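Local coordinates for CCHC-type domain-containing protein (PDB 7C45), which trims guide RNA as an RNase D ribonuclease of the trypanosome, probably removing nucleotides by 3'-5' exonuclease action, at residues Thr219-Glu224 and Arg245-Arg250; Tyr14-Val19 and His183-Ala188; Ser150-Thr155 and Ser199-Gly204; Thr30-Ala35 and Val69-Asp74. All blocks are in the same frame, centred on the assembly; numbering follows the deposited sequence.

Contact 1: residues Thr219-Glu224 and Arg245-Arg250; sequences TAQYVE and RAWLER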
loop_
_atom_site.group_PDB
_atom_site.type_symbol
_atom_site.label_atom_id
_atom_site.label_comp_id
_atom_site.label_asym_id
_atom_site.label_seq_id
_atom_site.Cartn_x
_atom_site.Cartn_y
_atom_site.Cartn_z
ATOM N N THR A 219 -4.507 3.484 11.387
ATOM C CA THR A 219 -3.693 2.318 11.063
ATOM C C THR A 219 -3.338 1.517 12.317
ATOM O O THR A 219 -3.312 0.280 12.282
ATOM C CB THR A 219 -2.426 2.745 10.332
ATOM O OG1 THR A 219 -2.766 3.547 9.193
ATOM C CG2 THR A 219 -1.666 1.533 9.868
ATOM N N ALA A 220 -3.014 2.199 13.425
ATOM C CA ALA A 220 -2.686 1.466 14.647
ATOM C C ALA A 220 -3.846 0.591 15.089
ATOM O O ALA A 220 -3.630 -0.494 15.631
ATOM C CB ALA A 220 -2.304 2.412 15.773
ATOM N N GLN A 221 -5.079 1.054 14.872
ATOM C CA GLN A 221 -6.240 0.230 15.189
ATOM C C GLN A 221 -6.259 -1.035 14.334
ATOM O O GLN A 221 -6.616 -2.110 14.816
ATOM C CB GLN A 221 -7.520 1.037 14.970
ATOM C CG GLN A 221 -8.810 0.309 15.346
ATOM C CD GLN A 221 -8.803 -0.146 16.791
ATOM O OE1 GLN A 221 -8.692 -1.340 17.075
ATOM N NE2 GLN A 221 -8.899 0.806 17.715
ATOM N N TYR A 222 -5.927 -0.906 13.053
ATOM C CA TYR A 222 -5.852 -2.081 12.181
ATOM C C TYR A 222 -4.777 -3.047 12.651
ATOM O O TYR A 222 -4.974 -4.274 12.619
ATOM C CB TYR A 222 -5.603 -1.654 10.738
ATOM C CG TYR A 222 -6.888 -1.320 10.052
ATOM C CD1 TYR A 222 -7.738 -2.324 9.620
ATOM C CD2 TYR A 222 -7.267 -0.002 9.857
ATOM C CE1 TYR A 222 -8.952 -2.025 9.028
ATOM C CE2 TYR A 222 -8.483 0.311 9.258
ATOM C CZ TYR A 222 -9.321 -0.703 8.839
ATOM O OH TYR A 222 -10.539 -0.414 8.252
ATOM N N VAL A 223 -3.631 -2.520 13.093
ATOM C CA VAL A 223 -2.576 -3.414 13.574
ATOM C C VAL A 223 -3.018 -4.107 14.861
ATOM O O VAL A 223 -2.749 -5.289 15.066
ATOM C CB VAL A 223 -1.245 -2.654 13.744
ATOM C CG1 VAL A 223 -0.164 -3.580 14.318
ATOM C CG2 VAL A 223 -0.768 -2.118 12.396
ATOM N N GLU A 224 -3.720 -3.391 15.745
ATOM C CA GLU A 224 -4.244 -4.036 16.947
ATOM C C GLU A 224 -5.206 -5.159 16.595
ATOM O O GLU A 224 -5.251 -6.191 17.269
ATOM C CB GLU A 224 -4.953 -3.009 17.826
ATOM C CG GLU A 224 -4.024 -2.051 18.539
ATOM C CD GLU A 224 -3.144 -2.756 19.550
ATOM O OE1 GLU A 224 -3.692 -3.417 20.464
ATOM O OE2 GLU A 224 -1.906 -2.656 19.415
ATOM N N ARG A 245 -16.769 2.034 8.261
ATOM C CA ARG A 245 -17.240 3.420 8.405
ATOM C C ARG A 245 -17.171 3.907 9.844
ATOM O O ARG A 245 -16.869 5.081 10.089
ATOM C CB ARG A 245 -18.673 3.580 7.885
ATOM C CG ARG A 245 -18.828 3.309 6.424
ATOM C CD ARG A 245 -20.170 3.811 5.910
ATOM N NE ARG A 245 -20.282 3.558 4.488
ATOM C CZ ARG A 245 -20.561 2.366 3.973
ATOM N NH1 ARG A 245 -20.634 2.207 2.657
ATOM N NH2 ARG A 245 -20.776 1.327 4.769
ATOM N N ALA A 246 -17.464 3.038 10.816
ATOM C CA ALA A 246 -17.403 3.487 12.200
ATOM C C ALA A 246 -15.987 3.920 12.581
ATOM O O ALA A 246 -15.808 4.918 13.285
ATOM C CB ALA A 246 -17.907 2.392 13.138
ATOM N N TRP A 247 -14.966 3.186 12.125
ATOM C CA TRP A 247 -13.599 3.622 12.414
ATOM C C TRP A 247 -13.278 4.937 11.706
ATOM O O TRP A 247 -12.585 5.788 12.262
ATOM C CB TRP A 247 -12.592 2.546 12.021
ATOM C CG TRP A 247 -12.619 1.380 12.940
ATOM C CD1 TRP A 247 -13.476 1.168 13.989
ATOM C CD2 TRP A 247 -11.723 0.275 12.921
ATOM N NE1 TRP A 247 -13.180 -0.027 14.600
ATOM C CE2 TRP A 247 -12.110 -0.587 13.970
ATOM C CE3 TRP A 247 -10.648 -0.074 12.115
ATOM C CZ2 TRP A 247 -11.439 -1.781 14.226
ATOM C CZ3 TRP A 247 -9.994 -1.265 12.371
ATOM C CH2 TRP A 247 -10.397 -2.104 13.411
ATOM N N LEU A 248 -13.761 5.115 10.479
ATOM C CA LEU A 248 -13.554 6.386 9.784
ATOM C C LEU A 248 -14.192 7.531 10.559
ATOM O O LEU A 248 -13.572 8.585 10.766
ATOM C CB LEU A 248 -14.128 6.304 8.371
ATOM C CG LEU A 248 -13.268 5.510 7.373
ATOM C CD1 LEU A 248 -14.015 5.180 6.108
ATOM C CD2 LEU A 248 -12.016 6.261 7.018
ATOM N N GLU A 249 -15.440 7.335 10.992
ATOM C CA GLU A 249 -16.107 8.365 11.787
ATOM C C GLU A 249 -15.292 8.707 13.027
ATOM O O GLU A 249 -15.162 9.883 13.386
ATOM C CB GLU A 249 -17.522 7.918 12.179
ATOM C CG GLU A 249 -18.464 7.622 11.011
ATOM C CD GLU A 249 -19.398 8.788 10.664
ATOM O OE1 GLU A 249 -19.084 9.936 11.049
ATOM O OE2 GLU A 249 -20.430 8.545 9.997
ATOM N N ARG A 250 -14.707 7.695 13.674
ATOM C CA ARG A 250 -13.993 7.911 14.928
ATOM C C ARG A 250 -12.651 8.607 14.713
ATOM O O ARG A 250 -12.338 9.596 15.384
ATOM C CB ARG A 250 -13.789 6.573 15.633
ATOM C CG ARG A 250 -12.851 6.628 16.808
ATOM C CD ARG A 250 -12.800 5.240 17.428
ATOM N NE ARG A 250 -11.863 5.155 18.536
ATOM C CZ ARG A 250 -11.592 4.030 19.185
ATOM N NH1 ARG A 250 -10.725 4.032 20.186
ATOM N NH2 ARG A 250 -12.185 2.901 18.818
#
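W247 reaches from helix 245-251 to helix 212-226, and two consecutive residues there, Q221 and Y222, receive its indole. The six-membered ring enters Y222 edge-on: the planes stand at 74°, the ring centroids are 4.8 Å apart, and W247 CZ3 lies above the centre of the phenol ring, 3.6 Å from Y222 CE1. That geometry defines a T-shaped stack, with W247 giving the edge and Y222 the face. On one face of the indole sits the aliphatic part of Q221, whose CG is 3.4 Å from the centroid of the W247 six-membered ring and only 7° off its normal, a clear CH-pi contact. The chain of Q221 leaves with CG anti to the backbone N (chi1 -177°), which carries the methylene across the indole, and then bends at chi2. Its NE2 lies 4.1 Å from R250 NH2, a loose approach without a bond.

The two helical segments run obliquely, nearer antiparallel than parallel, with the axes of these short segments 11.6 Å apart at closest approach. Helix 212-226 turns another side to the RNase H-like sheet of the exonuclease domain, where T219 and V223 touch V121 of edge strand 121-123.

Further out, polar partners fix the ends of these groups. Q221 NE2 is hydrogen-bonded to Y251 OH, and Y222 OH to D237 OD1. The base of the indole-bearing residue is held as well, since W247 N bonds to N244 OD1, while its side chain also touches L218 and A236.

Contact 2: residues Tyr14-Val19 and His183-Ala188; sequences YPYRVV and HFLEYA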
loop_
_atom_site.group_PDB
_atom_site.type_symbol
_atom_site.label_atom_id
_atom_site.label_comp_id
_atom_site.label_asym_id
_atom_site.label_seq_id
_atom_site.Cartn_x
_atom_site.Cartn_y
_atom_site.Cartn_z
ATOM N N TYR A 14 15.335 2.507 -8.389
ATOM C CA TYR A 14 16.021 1.773 -7.331
ATOM C C TYR A 14 16.154 0.301 -7.719
ATOM O O TYR A 14 15.138 -0.353 -7.996
ATOM C CB TYR A 14 15.284 1.858 -6.005
ATOM C CG TYR A 14 15.323 3.179 -5.258
ATOM C CD1 TYR A 14 15.987 4.299 -5.766
ATOM C CD2 TYR A 14 14.683 3.301 -4.034
ATOM C CE1 TYR A 14 16.011 5.494 -5.053
ATOM C CE2 TYR A 14 14.700 4.472 -3.327
ATOM C CZ TYR A 14 15.366 5.576 -3.839
ATOM O OH TYR A 14 15.371 6.734 -3.099
ATOM N N PRO A 15 17.361 -0.245 -7.770
ATOM C CA PRO A 15 17.500 -1.676 -8.035
ATOM C C PRO A 15 17.076 -2.485 -6.820
ATOM O O PRO A 15 17.077 -2.001 -5.696
ATOM C CB PRO A 15 18.998 -1.847 -8.315
ATOM C CG PRO A 15 19.660 -0.624 -7.764
ATOM C CD PRO A 15 18.631 0.390 -7.379
ATOM N N TYR A 16 16.700 -3.728 -7.064
ATOM C CA TYR A 16 16.489 -4.644 -5.953
ATOM C C TYR A 16 17.779 -5.387 -5.611
ATOM O O TYR A 16 18.679 -5.560 -6.443
ATOM C CB TYR A 16 15.382 -5.659 -6.252
ATOM C CG TYR A 16 15.672 -6.656 -7.344
ATOM C CD1 TYR A 16 16.486 -7.757 -7.107
ATOM C CD2 TYR A 16 15.098 -6.534 -8.598
ATOM C CE1 TYR A 16 16.770 -8.676 -8.109
ATOM C CE2 TYR A 16 15.373 -7.448 -9.602
ATOM C CZ TYR A 16 16.194 -8.522 -9.347
ATOM O OH TYR A 16 16.469 -9.438 -10.332
ATOM N N ARG A 17 17.831 -5.858 -4.374
ATOM C CA ARG A 17 18.944 -6.646 -3.859
ATOM C C ARG A 17 18.367 -7.793 -3.051
ATOM O O ARG A 17 17.699 -7.547 -2.050
ATOM C CB ARG A 17 19.849 -5.803 -2.974
ATOM C CG ARG A 17 21.153 -6.453 -2.625
ATOM C CD ARG A 17 22.172 -5.350 -2.419
ATOM N NE ARG A 17 22.222 -4.523 -3.612
ATOM C CZ ARG A 17 22.572 -3.241 -3.629
ATOM N NH1 ARG A 17 22.580 -2.579 -4.782
ATOM N NH2 ARG A 17 22.892 -2.614 -2.496
ATOM N N VAL A 18 18.630 -9.029 -3.485
ATOM C CA VAL A 18 18.135 -10.203 -2.772
ATOM C C VAL A 18 18.924 -10.384 -1.485
ATOM O O VAL A 18 20.159 -10.419 -1.499
ATOM C CB VAL A 18 18.244 -11.460 -3.649
ATOM C CG1 VAL A 18 17.845 -12.704 -2.835
ATOM C CG2 VAL A 18 17.395 -11.324 -4.886
ATOM N N VAL A 19 18.226 -10.519 -0.378
ATOM C CA VAL A 19 18.864 -10.698 0.920
ATOM C C VAL A 19 18.595 -12.140 1.338
ATOM O O VAL A 19 17.518 -12.466 1.845
ATOM C CB VAL A 19 18.359 -9.679 1.951
ATOM C CG1 VAL A 19 18.985 -9.927 3.318
ATOM C CG2 VAL A 19 18.695 -8.256 1.461
ATOM N N HIS A 183 12.346 -11.893 -13.158
ATOM C CA HIS A 183 11.092 -11.172 -13.293
ATOM C C HIS A 183 10.166 -11.399 -12.100
ATOM O O HIS A 183 9.318 -10.551 -11.833
ATOM C CB HIS A 183 10.393 -11.540 -14.607
ATOM C CG HIS A 183 10.108 -13.000 -14.765
ATOM N ND1 HIS A 183 11.069 -13.907 -15.153
ATOM C CD2 HIS A 183 8.966 -13.707 -14.609
ATOM C CE1 HIS A 183 10.535 -15.112 -15.216
ATOM N NE2 HIS A 183 9.260 -15.018 -14.888
ATOM N N PHE A 184 10.327 -12.504 -11.364
ATOM C CA PHE A 184 9.630 -12.633 -10.086
ATOM C C PHE A 184 10.178 -11.640 -9.067
ATOM O O PHE A 184 9.419 -10.998 -8.338
ATOM C CB PHE A 184 9.771 -14.062 -9.556
ATOM C CG PHE A 184 8.840 -15.053 -10.184
ATOM C CD1 PHE A 184 8.997 -15.455 -11.495
ATOM C CD2 PHE A 184 7.831 -15.625 -9.435
ATOM C CE1 PHE A 184 8.138 -16.379 -12.058
ATOM C CE2 PHE A 184 6.980 -16.562 -9.989
ATOM C CZ PHE A 184 7.130 -16.933 -11.302
ATOM N N LEU A 185 11.501 -11.508 -8.999
ATOM C CA LEU A 185 12.096 -10.565 -8.061
ATOM C C LEU A 185 11.660 -9.137 -8.358
ATOM O O LEU A 185 11.328 -8.372 -7.444
ATOM C CB LEU A 185 13.620 -10.699 -8.115
ATOM C CG LEU A 185 14.073 -12.095 -7.667
ATOM C CD1 LEU A 185 15.579 -12.306 -7.922
ATOM C CD2 LEU A 185 13.752 -12.305 -6.201
ATOM N N GLU A 186 11.679 -8.754 -9.630
ATOM C CA GLU A 186 11.285 -7.399 -9.999
ATOM C C GLU A 186 9.813 -7.170 -9.709
ATOM O O GLU A 186 9.419 -6.097 -9.229
ATOM C CB GLU A 186 11.593 -7.155 -11.476
ATOM C CG GLU A 186 11.238 -5.751 -11.998
ATOM C CD GLU A 186 11.627 -4.609 -11.056
ATOM O OE1 GLU A 186 10.785 -3.704 -10.846
ATOM O OE2 GLU A 186 12.749 -4.623 -10.520
ATOM N N TYR A 187 8.991 -8.169 -10.010
ATOM C CA TYR A 187 7.591 -8.114 -9.620
ATOM C C TYR A 187 7.469 -7.865 -8.126
ATOM O O TYR A 187 6.787 -6.938 -7.703
ATOM C CB TYR A 187 6.878 -9.399 -10.009
ATOM C CG TYR A 187 5.406 -9.351 -9.699
ATOM C CD1 TYR A 187 4.927 -9.741 -8.453
ATOM C CD2 TYR A 187 4.487 -8.918 -10.654
ATOM C CE1 TYR A 187 3.584 -9.703 -8.166
ATOM C CE2 TYR A 187 3.139 -8.878 -10.370
ATOM C CZ TYR A 187 2.697 -9.271 -9.123
ATOM O OH TYR A 187 1.358 -9.242 -8.820
ATOM N N ALA A 188 8.165 -8.666 -7.312
ATOM C CA ALA A 188 8.122 -8.463 -5.871
ATOM C C ALA A 188 8.650 -7.094 -5.469
ATOM O O ALA A 188 8.239 -6.559 -4.442
ATOM C CB ALA A 188 8.918 -9.556 -5.149
#
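The backbones are nearest where Y16 faces E186, with 7.1 Å between Y16 CA and E186 CA, and the strand axis passes 9.3 Å from that of the helix at 106°, close to perpendicular. Strand 16-19 is an outermost strand of the mixed sheet in the RNase H-like exonuclease fold, and helix 182-202 packs across it. The same helix carries D191, which with D41 and E43 forms a calcium site, so the contact joins the sheet edge to an element of the metal site.

Y16 and L185 carry most of the burial. The phenol ring presents a face to the helix, and L185 CB sits over it, 3.9 Å from the ring centroid and displaced toward the rim on the side of Y16 CZ. The ring is swung there by a chi1 of 67°, which sets CG between the backbone N and the carbonyl carbon. L72, from the neighbouring strand 70-74, touches both Y16 and L185 and adds to the apolar patch.

E186 uses another part of the ring. Its OE2 lies in the ring plane at the edge, 3.6 Å from Y16 CD2, where the positive rim of the aromatic C-H bonds would probably suit a carboxylate oxygen. OE1 of E186 has a stronger partner, a salt bridge to R193 NH1 about two turns further along the same helix; R193 NE in turn bonds to Y14 O, so the same arginine also holds the start of segment 14-19.

Beyond the phenol, L185 forks toward the strand, and its CD1 meets V18 CG2 at 3.7 Å.

Contact 3: residues Ser150-Thr155 and Ser199-Gly204; sequences SVAGLT and SNYLVG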
loop_
_atom_site.group_PDB
_atom_site.type_symbol
_atom_site.label_atom_id
_atom_site.label_comp_id
_atom_site.label_asym_id
_atom_site.label_seq_id
_atom_site.Cartn_x
_atom_site.Cartn_y
_atom_site.Cartn_z
ATOM N N SER A 150 -4.240 8.301 -9.428
ATOM C CA SER A 150 -4.918 9.456 -8.864
ATOM C C SER A 150 -3.973 10.332 -8.047
ATOM O O SER A 150 -4.104 11.556 -8.061
ATOM C CB SER A 150 -6.102 9.007 -8.017
ATOM O OG SER A 150 -6.584 10.094 -7.259
ATOM N N VAL A 151 -3.023 9.740 -7.328
ATOM C CA VAL A 151 -2.168 10.531 -6.447
ATOM C C VAL A 151 -0.921 11.038 -7.165
ATOM O O VAL A 151 -0.546 12.201 -7.016
ATOM C CB VAL A 151 -1.783 9.727 -5.195
ATOM C CG1 VAL A 151 -0.749 10.483 -4.421
ATOM C CG2 VAL A 151 -3.013 9.462 -4.334
ATOM N N ALA A 152 -0.247 10.203 -7.942
ATOM C CA ALA A 152 1.025 10.580 -8.543
ATOM C C ALA A 152 0.958 10.731 -10.054
ATOM O O ALA A 152 1.968 11.071 -10.673
ATOM C CB ALA A 152 2.108 9.553 -8.184
ATOM N N GLY A 153 -0.195 10.485 -10.665
ATOM C CA GLY A 153 -0.295 10.556 -12.106
ATOM C C GLY A 153 0.422 9.444 -12.829
ATOM O O GLY A 153 0.621 9.537 -14.039
ATOM N N LEU A 154 0.798 8.384 -12.125
ATOM C CA LEU A 154 1.614 7.316 -12.683
ATOM C C LEU A 154 0.763 6.136 -13.120
ATOM O O LEU A 154 -0.173 5.735 -12.422
ATOM C CB LEU A 154 2.645 6.824 -11.668
ATOM C CG LEU A 154 3.948 7.608 -11.618
ATOM C CD1 LEU A 154 4.841 7.088 -10.518
ATOM C CD2 LEU A 154 4.647 7.525 -12.964
ATOM N N THR A 155 1.124 5.561 -14.260
ATOM C CA THR A 155 0.581 4.294 -14.731
ATOM C C THR A 155 1.737 3.306 -14.782
ATOM O O THR A 155 2.666 3.478 -15.577
ATOM C CB THR A 155 -0.082 4.447 -16.097
ATOM O OG1 THR A 155 -1.207 5.323 -15.977
ATOM C CG2 THR A 155 -0.547 3.094 -16.619
ATOM N N SER A 199 4.253 8.006 -0.431
ATOM C CA SER A 199 4.370 8.704 0.844
ATOM C C SER A 199 4.819 10.140 0.641
ATOM O O SER A 199 4.455 11.011 1.428
ATOM C CB SER A 199 5.338 7.987 1.781
ATOM O OG SER A 199 6.668 8.086 1.295
ATOM N N ASN A 200 5.574 10.406 -0.428
ATOM C CA ASN A 200 6.015 11.773 -0.699
ATOM C C ASN A 200 4.844 12.669 -1.053
ATOM O O ASN A 200 4.888 13.880 -0.810
ATOM C CB ASN A 200 7.036 11.790 -1.836
ATOM C CG ASN A 200 8.405 11.295 -1.403
ATOM O OD1 ASN A 200 8.748 11.333 -0.216
ATOM N ND2 ASN A 200 9.197 10.839 -2.366
ATOM N N TYR A 201 3.801 12.101 -1.640
ATOM C CA TYR A 201 2.646 12.891 -2.005
ATOM C C TYR A 201 1.657 13.032 -0.863
ATOM O O TYR A 201 0.991 14.061 -0.758
ATOM C CB TYR A 201 1.932 12.259 -3.196
ATOM C CG TYR A 201 2.679 12.341 -4.502
ATOM C CD1 TYR A 201 3.635 11.384 -4.847
ATOM C CD2 TYR A 201 2.425 13.363 -5.395
ATOM C CE1 TYR A 201 4.302 11.453 -6.038
ATOM C CE2 TYR A 201 3.090 13.439 -6.583
ATOM C CZ TYR A 201 4.015 12.483 -6.908
ATOM O OH TYR A 201 4.665 12.571 -8.102
ATOM N N LEU A 202 1.542 12.010 -0.013
ATOM C CA LEU A 202 0.473 11.946 0.971
ATOM C C LEU A 202 0.896 12.407 2.353
ATOM O O LEU A 202 0.059 12.912 3.103
ATOM C CB LEU A 202 -0.070 10.511 1.051
ATOM C CG LEU A 202 -0.845 10.035 -0.187
ATOM C CD1 LEU A 202 -1.172 8.526 -0.152
ATOM C CD2 LEU A 202 -2.129 10.858 -0.374
ATOM N N VAL A 203 2.170 12.254 2.699
ATOM C CA VAL A 203 2.675 12.508 4.040
ATOM C C VAL A 203 3.399 13.843 4.040
ATOM O O VAL A 203 4.200 14.125 3.138
ATOM C CB VAL A 203 3.607 11.372 4.498
ATOM C CG1 VAL A 203 4.012 11.551 5.946
ATOM C CG2 VAL A 203 2.932 10.051 4.291
ATOM N N GLY A 204 3.119 14.665 5.048
ATOM C CA GLY A 204 3.754 15.962 5.142
ATOM C C GLY A 204 3.400 16.903 4.020
ATOM O O GLY A 204 4.124 17.869 3.780
#
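V151 and Y201 point past each other in opposite directions, so the valine meets the root of the tyrosine and not the end of its ring: V151 CG1 is 3.4 Å from Y201 CB. Both residues lie near the C-terminal ends of helices in the exonuclease fold, V151 on helix 144-152 and Y201 on helix 182-202, and their CA atoms are 7.0 Å apart. V151 has CG1 anti to its own N (chi1 172°), the branch that is directed at the other helix.

The phenol ring then runs on alongside the following residue. A152 lies over one face of it, with its CB 4.0 Å from the Y201 ring centroid and 27° off the normal, a CH-pi contact shifted toward the CE1 and CZ side. The carbonyl V151 O approaches the same ring obliquely, 3.6 Å from Y201 CD2. Together the two consecutive residues thus follow the length of the tyrosine, from CB outward past the middle of the ring.

After A152 the chain leaves the helix at G153, whose phi of 70° turns the backbone out of helical geometry. The far end of Y201 is tied to a third element, because its OH makes weak hydrogen bonds to T5 OG1 and S8 OG of helix 4-12. Helix 124-136 borders the contact as well, F128 touching V151 and I131 touching L202.

L202 is buried and adds a looser contact: the end of its side chain comes nearer to helix 144-152 than its base does, with L202 CG 4.3 Å from V151 CG1.

Contact 4: residues Thr30-Ala35 and Val69-Asp74; sequences TSLQGA and VVFLFD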
loop_
_atom_site.group_PDB
_atom_site.type_symbol
_atom_site.label_atom_id
_atom_site.label_comp_id
_atom_site.label_asym_id
_atom_site.label_seq_id
_atom_site.Cartn_x
_atom_site.Cartn_y
_atom_site.Cartn_z
ATOM N N THR A 30 21.434 -3.041 9.119
ATOM C CA THR A 30 22.139 -1.795 9.432
ATOM C C THR A 30 21.630 -0.629 8.577
ATOM O O THR A 30 21.466 0.485 9.080
ATOM C CB THR A 30 23.645 -1.969 9.262
ATOM O OG1 THR A 30 24.097 -3.044 10.076
ATOM C CG2 THR A 30 24.366 -0.705 9.679
ATOM N N SER A 31 21.357 -0.858 7.293
ATOM C CA SER A 31 20.816 0.220 6.459
ATOM C C SER A 31 19.458 0.683 6.960
ATOM O O SER A 31 19.229 1.878 7.183
ATOM C CB SER A 31 20.700 -0.242 5.017
ATOM O OG SER A 31 20.047 0.742 4.236
ATOM N N LEU A 32 18.537 -0.259 7.155
ATOM C CA LEU A 32 17.197 0.121 7.575
ATOM C C LEU A 32 17.202 0.761 8.952
ATOM O O LEU A 32 16.320 1.567 9.258
ATOM C CB LEU A 32 16.282 -1.102 7.572
ATOM C CG LEU A 32 16.039 -1.757 6.241
ATOM C CD1 LEU A 32 15.347 -3.102 6.470
ATOM C CD2 LEU A 32 15.216 -0.853 5.328
ATOM N N GLN A 33 18.194 0.428 9.787
ATOM C CA GLN A 33 18.294 1.037 11.111
ATOM C C GLN A 33 18.455 2.547 11.057
ATOM O O GLN A 33 18.107 3.236 12.024
ATOM C CB GLN A 33 19.463 0.437 11.879
ATOM C CG GLN A 33 19.083 -0.840 12.547
ATOM C CD GLN A 33 20.230 -1.487 13.264
ATOM O OE1 GLN A 33 21.391 -1.215 12.990
ATOM N NE2 GLN A 33 19.903 -2.375 14.188
ATOM N N GLY A 34 19.021 3.077 9.985
ATOM C CA GLY A 34 19.137 4.514 9.818
ATOM C C GLY A 34 17.979 5.185 9.106
ATOM O O GLY A 34 18.078 6.361 8.755
ATOM N N ALA A 35 16.882 4.477 8.863
ATOM C CA ALA A 35 15.767 5.079 8.146
ATOM C C ALA A 35 14.835 5.836 9.085
ATOM O O ALA A 35 14.753 5.572 10.289
ATOM C CB ALA A 35 14.952 4.015 7.409
ATOM N N VAL A 69 17.707 1.500 -2.670
ATOM C CA VAL A 69 17.681 0.083 -3.003
ATOM C C VAL A 69 16.373 -0.498 -2.481
ATOM O O VAL A 69 15.801 0.005 -1.515
ATOM C CB VAL A 69 18.891 -0.679 -2.392
ATOM C CG1 VAL A 69 18.732 -0.840 -0.903
ATOM C CG2 VAL A 69 19.086 -2.044 -3.041
ATOM N N VAL A 70 15.925 -1.581 -3.101
ATOM C CA VAL A 70 14.816 -2.383 -2.582
ATOM C C VAL A 70 15.404 -3.681 -2.043
ATOM O O VAL A 70 16.033 -4.435 -2.794
ATOM C CB VAL A 70 13.769 -2.668 -3.670
ATOM C CG1 VAL A 70 12.693 -3.644 -3.159
ATOM C CG2 VAL A 70 13.161 -1.362 -4.164
ATOM N N PHE A 71 15.255 -3.920 -0.747
ATOM C CA PHE A 71 15.741 -5.179 -0.183
ATOM C C PHE A 71 14.659 -6.228 -0.371
ATOM O O PHE A 71 13.506 -5.987 -0.016
ATOM C CB PHE A 71 16.075 -5.038 1.298
ATOM C CG PHE A 71 17.277 -4.156 1.591
ATOM C CD1 PHE A 71 18.526 -4.483 1.102
ATOM C CD2 PHE A 71 17.140 -3.032 2.415
ATOM C CE1 PHE A 71 19.625 -3.694 1.396
ATOM C CE2 PHE A 71 18.226 -2.227 2.711
ATOM C CZ PHE A 71 19.471 -2.560 2.215
ATOM N N LEU A 72 15.019 -7.379 -0.928
ATOM C CA LEU A 72 14.098 -8.506 -1.016
ATOM C C LEU A 72 14.581 -9.542 -0.011
ATOM O O LEU A 72 15.535 -10.276 -0.278
ATOM C CB LEU A 72 14.039 -9.085 -2.422
ATOM C CG LEU A 72 13.669 -8.090 -3.522
ATOM C CD1 LEU A 72 13.788 -8.766 -4.862
ATOM C CD2 LEU A 72 12.246 -7.579 -3.289
ATOM N N PHE A 73 13.938 -9.590 1.142
ATOM C CA PHE A 73 14.359 -10.516 2.181
ATOM C C PHE A 73 13.820 -11.893 1.842
ATOM O O PHE A 73 12.607 -12.092 1.810
ATOM C CB PHE A 73 13.858 -10.074 3.548
ATOM C CG PHE A 73 14.537 -8.847 4.068
ATOM C CD1 PHE A 73 15.788 -8.939 4.655
ATOM C CD2 PHE A 73 13.929 -7.607 3.977
ATOM C CE1 PHE A 73 16.423 -7.819 5.143
ATOM C CE2 PHE A 73 14.556 -6.472 4.480
ATOM C CZ PHE A 73 15.800 -6.584 5.071
ATOM N N ASP A 74 14.720 -12.842 1.584
ATOM C CA ASP A 74 14.301 -14.208 1.283
ATOM C C ASP A 74 14.107 -14.931 2.617
ATOM O O ASP A 74 14.990 -15.625 3.130
ATOM C CB ASP A 74 15.316 -14.896 0.380
ATOM C CG ASP A 74 14.865 -16.275 -0.056
ATOM O OD1 ASP A 74 13.901 -16.794 0.518
ATOM O OD2 ASP A 74 15.491 -16.850 -0.961
#
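Between helix 22-33 and strand 70-74 of the central sheet, S31 and L32 face F71 and F73, two phenylalanines two positions apart that project from the same side of the strand. The elements stay well separated, with 9.5 Å between L32 CA and F71 CA, and the rings bridge the gap. L32 divides its two methyls between them: CD1 meets F73 CZ at 3.8 Å, and CD2 lies 4.1 Å from F71 CD2. Both methyls come to ring edges, near the ring planes, so the rings point into the helix layer rather than lie flat against it.

This is helix-on-sheet packing of the RNase H-like exonuclease fold, in which V70, just before F71 in sequence, points to the other face of the sheet and touches A189 and V192 of helix 182-202.

S31 also takes the rim of F71. Its OG lies in the ring plane, 3.8 Å from F71 CE2, put there by a chi1 of 174°. One face of F71 is covered from within its own segment by V69 CG1, 3.6 Å above the plane. F73 finds a further aromatic partner in F83, stacked edge-to-face, and both phenylalanines touch V19 of the adjoining strand.

How the contacts relate
Contact 4 is the most buried of the four; contacts 1, 2 and 3 are only partly buried. Contacts 2 and 4 adjoin: they occupy opposite faces of the same part of the sheet, where strands 16-19 and 70-74 pair through V19 N to L72 O (2.7 Å) and R17 N to V70 O. Contacts 2 and 3 share helix 182-202, one toward its start and the other at its end. Contact 1 uses the next helix and lies across the chain's centre from contact 2. None has a hydrogen bond between its segments. In contact 4 ring edges meet methyls and a serine hydroxyl; in contacts 2 and 3 aliphatic carbons lie over tyrosine faces; contact 1 adds a T-shaped aromatic pair to such a CH-pi contact.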